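Local atomic coordinates of cleavage stimulation factor 77 (PDB entry 2UY1), a protein that probably binds mRNA in the nucleus and belongs to the suppressor of forked family, whose members act in mRNA 3'-end processing. Residues 214-219 against 236-241. Numbering follows the deposited sequence.
Sequences EVYFFY and VERGIE
Y216 lays one face of its ring over the backbone of G239. This is a CH-pi contact. The CA of G239 lies 18° off the ring normal and is displaced toward the rim on the CD1-CE1 side. The model sets the two groups too close there, so the exact spacing is doubtful. The Y216 side chain reaches across with CG anti to its own carbonyl carbon (chi1 -60°). The helix backbones come close here, with Y216 CA 5.7 Å from G239 CA.

Van der Waals contact extends the patch. The CG of R238 approaches the ring obliquely, 4.3 Å from Y216 CE1. V235, M242 and L248 also touch the Y216 side chain.

The polar end of Y216 is satisfied elsewhere. Its OH hydrogen-bonds to the carbonyl O of F210, in the connection between helices 193-208 and 213-225. That bond ties the hydroxyl end of the ring to that connection.

Helices 213-225 and 229-242 are consecutive and antiparallel. They form a helical hairpin of the alpha-helical repeat array expected of this TPR-clan family. The contact between 214-219 and 236-241 rests on dispersion and CH-pi attraction. G239 has no side chain, which lets the ring lie on its CA and the two backbones come close, while the F210 bond satisfies the Y216 hydroxyl.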
loop_
_atom_site.group_PDB
_atom_site.type_symbol
_atom_site.label_atom_id
_atom_site.label_comp_id
_atom_site.label_asym_id
_atom_site.label_seq_id
_atom_site.Cartn_x
_atom_site.Cartn_y
_atom_site.Cartn_z
ATOM N N GLU B 214 -24.459 8.167 16.502
ATOM C CA GLU B 214 -24.131 6.788 16.940
ATOM C C GLU B 214 -25.044 6.326 18.045
ATOM O O GLU B 214 -25.461 5.210 18.061
ATOM C CB GLU B 214 -22.702 6.699 17.469
ATOM C CG GLU B 214 -21.686 6.907 16.426
ATOM C CD GLU B 214 -21.016 8.279 16.467
ATOM O OE1 GLU B 214 -21.714 9.329 16.493
ATOM O OE2 GLU B 214 -19.755 8.276 16.406
ATOM N N VAL B 215 -25.348 7.221 18.978
ATOM C CA VAL B 215 -26.180 6.872 20.126
ATOM C C VAL B 215 -27.549 6.363 19.684
ATOM O O VAL B 215 -28.084 5.411 20.253
ATOM C CB VAL B 215 -26.371 8.074 21.070
ATOM C CG1 VAL B 215 -25.065 8.409 21.773
ATOM C CG2 VAL B 215 -26.894 9.277 20.299
ATOM N N TYR B 216 -28.109 7.006 18.665
ATOM C CA TYR B 216 -29.449 6.675 18.168
ATOM C C TYR B 216 -29.393 5.333 17.479
ATOM O O TYR B 216 -30.318 4.539 17.617
ATOM C CB TYR B 216 -29.967 7.775 17.219
ATOM C CG TYR B 216 -30.063 9.108 17.906
ATOM C CD1 TYR B 216 -31.245 9.501 18.557
ATOM C CD2 TYR B 216 -28.943 9.960 17.988
ATOM C CE1 TYR B 216 -31.323 10.740 19.263
ATOM C CE2 TYR B 216 -29.015 11.176 18.679
ATOM C CZ TYR B 216 -30.198 11.548 19.303
ATOM O OH TYR B 216 -30.280 12.766 19.950
ATOM N N PHE B 217 -28.328 5.078 16.724
ATOM C CA PHE B 217 -28.142 3.744 16.111
ATOM C C PHE B 217 -27.982 2.647 17.199
ATOM O O PHE B 217 -28.501 1.554 17.021
ATOM C CB PHE B 217 -26.958 3.736 15.120
ATOM C CG PHE B 217 -26.501 2.317 14.687
ATOM C CD1 PHE B 217 -26.996 1.744 13.530
ATOM C CD2 PHE B 217 -25.585 1.567 15.486
ATOM C CE1 PHE B 217 -26.559 0.448 13.113
ATOM C CE2 PHE B 217 -25.173 0.266 15.134
ATOM C CZ PHE B 217 -25.682 -0.318 13.950
ATOM N N PHE B 218 -27.235 2.928 18.289
ATOM C CA PHE B 218 -27.047 1.934 19.377
ATOM C C PHE B 218 -28.393 1.459 19.959
ATOM O O PHE B 218 -28.669 0.255 20.053
ATOM C CB PHE B 218 -26.271 2.485 20.579
ATOM C CG PHE B 218 -24.840 2.894 20.315
ATOM C CD1 PHE B 218 -24.092 2.417 19.225
ATOM C CD2 PHE B 218 -24.209 3.710 21.242
ATOM C CE1 PHE B 218 -22.746 2.813 19.026
ATOM C CE2 PHE B 218 -22.885 4.088 21.058
ATOM C CZ PHE B 218 -22.161 3.652 19.940
ATOM N N TYR B 219 -29.223 2.423 20.348
ATOM C CA TYR B 219 -30.577 2.161 20.884
ATOM C C TYR B 219 -31.500 1.540 19.864
ATOM O O TYR B 219 -32.233 0.585 20.173
ATOM C CB TYR B 219 -31.197 3.457 21.441
ATOM C CG TYR B 219 -32.354 3.256 22.423
ATOM C CD1 TYR B 219 -32.488 2.072 23.136
ATOM C CD2 TYR B 219 -33.236 4.291 22.714
ATOM C CE1 TYR B 219 -33.491 1.898 24.076
ATOM C CE2 TYR B 219 -34.288 4.121 23.619
ATOM C CZ TYR B 219 -34.407 2.952 24.299
ATOM O OH TYR B 219 -35.445 2.784 25.200
ATOM N N VAL B 236 -34.865 6.861 15.726
ATOM C CA VAL B 236 -34.081 7.272 14.550
ATOM C C VAL B 236 -34.571 8.591 13.986
ATOM O O VAL B 236 -33.750 9.475 13.676
ATOM C CB VAL B 236 -34.058 6.239 13.417
ATOM C CG1 VAL B 236 -33.237 6.778 12.242
ATOM C CG2 VAL B 236 -33.463 4.922 13.894
ATOM N N GLU B 237 -35.899 8.708 13.837
ATOM C CA GLU B 237 -36.553 9.974 13.423
ATOM C C GLU B 237 -36.111 11.081 14.359
ATOM O O GLU B 237 -35.733 12.162 13.946
ATOM C CB GLU B 237 -38.069 9.811 13.474
ATOM C CG GLU B 237 -38.592 9.058 12.282
ATOM C CD GLU B 237 -39.958 8.435 12.436
ATOM O OE1 GLU B 237 -40.674 8.741 13.419
ATOM O OE2 GLU B 237 -40.336 7.639 11.533
ATOM N N ARG B 238 -36.096 10.781 15.648
ATOM C CA ARG B 238 -35.661 11.756 16.602
ATOM C C ARG B 238 -34.199 12.061 16.400
ATOM O O ARG B 238 -33.820 13.222 16.406
ATOM C CB ARG B 238 -35.914 11.212 17.994
ATOM C CG ARG B 238 -35.430 12.078 19.081
ATOM C CD ARG B 238 -36.070 11.573 20.333
ATOM N NE ARG B 238 -35.112 11.666 21.420
ATOM C CZ ARG B 238 -35.060 10.824 22.445
ATOM N NH1 ARG B 238 -35.929 9.808 22.542
ATOM N NH2 ARG B 238 -34.129 11.008 23.370
ATOM N N GLY B 239 -33.359 11.018 16.204
ATOM C CA GLY B 239 -31.966 11.235 15.975
ATOM C C GLY B 239 -31.715 12.084 14.753
ATOM O O GLY B 239 -30.812 12.900 14.734
ATOM N N ILE B 240 -32.525 11.891 13.734
ATOM C CA ILE B 240 -32.423 12.673 12.485
ATOM C C ILE B 240 -32.755 14.182 12.686
ATOM O O ILE B 240 -32.206 15.073 11.995
ATOM C CB ILE B 240 -33.323 12.063 11.415
ATOM C CG1 ILE B 240 -32.649 10.826 10.838
ATOM C CG2 ILE B 240 -33.545 13.031 10.245
ATOM C CD1 ILE B 240 -33.546 9.987 9.990
ATOM N N GLU B 241 -33.614 14.479 13.661
ATOM C CA GLU B 241 -33.924 15.842 13.912
ATOM C C GLU B 241 -32.841 16.504 14.769
ATOM O O GLU B 241 -32.695 17.730 14.714
ATOM C CB GLU B 241 -35.332 15.964 14.504
ATOM C CG GLU B 241 -36.399 15.871 13.437
ATOM C CD GLU B 241 -36.213 16.930 12.313
ATOM O OE1 GLU B 241 -35.890 18.104 12.636
ATOM O OE2 GLU B 241 -36.386 16.587 11.111
#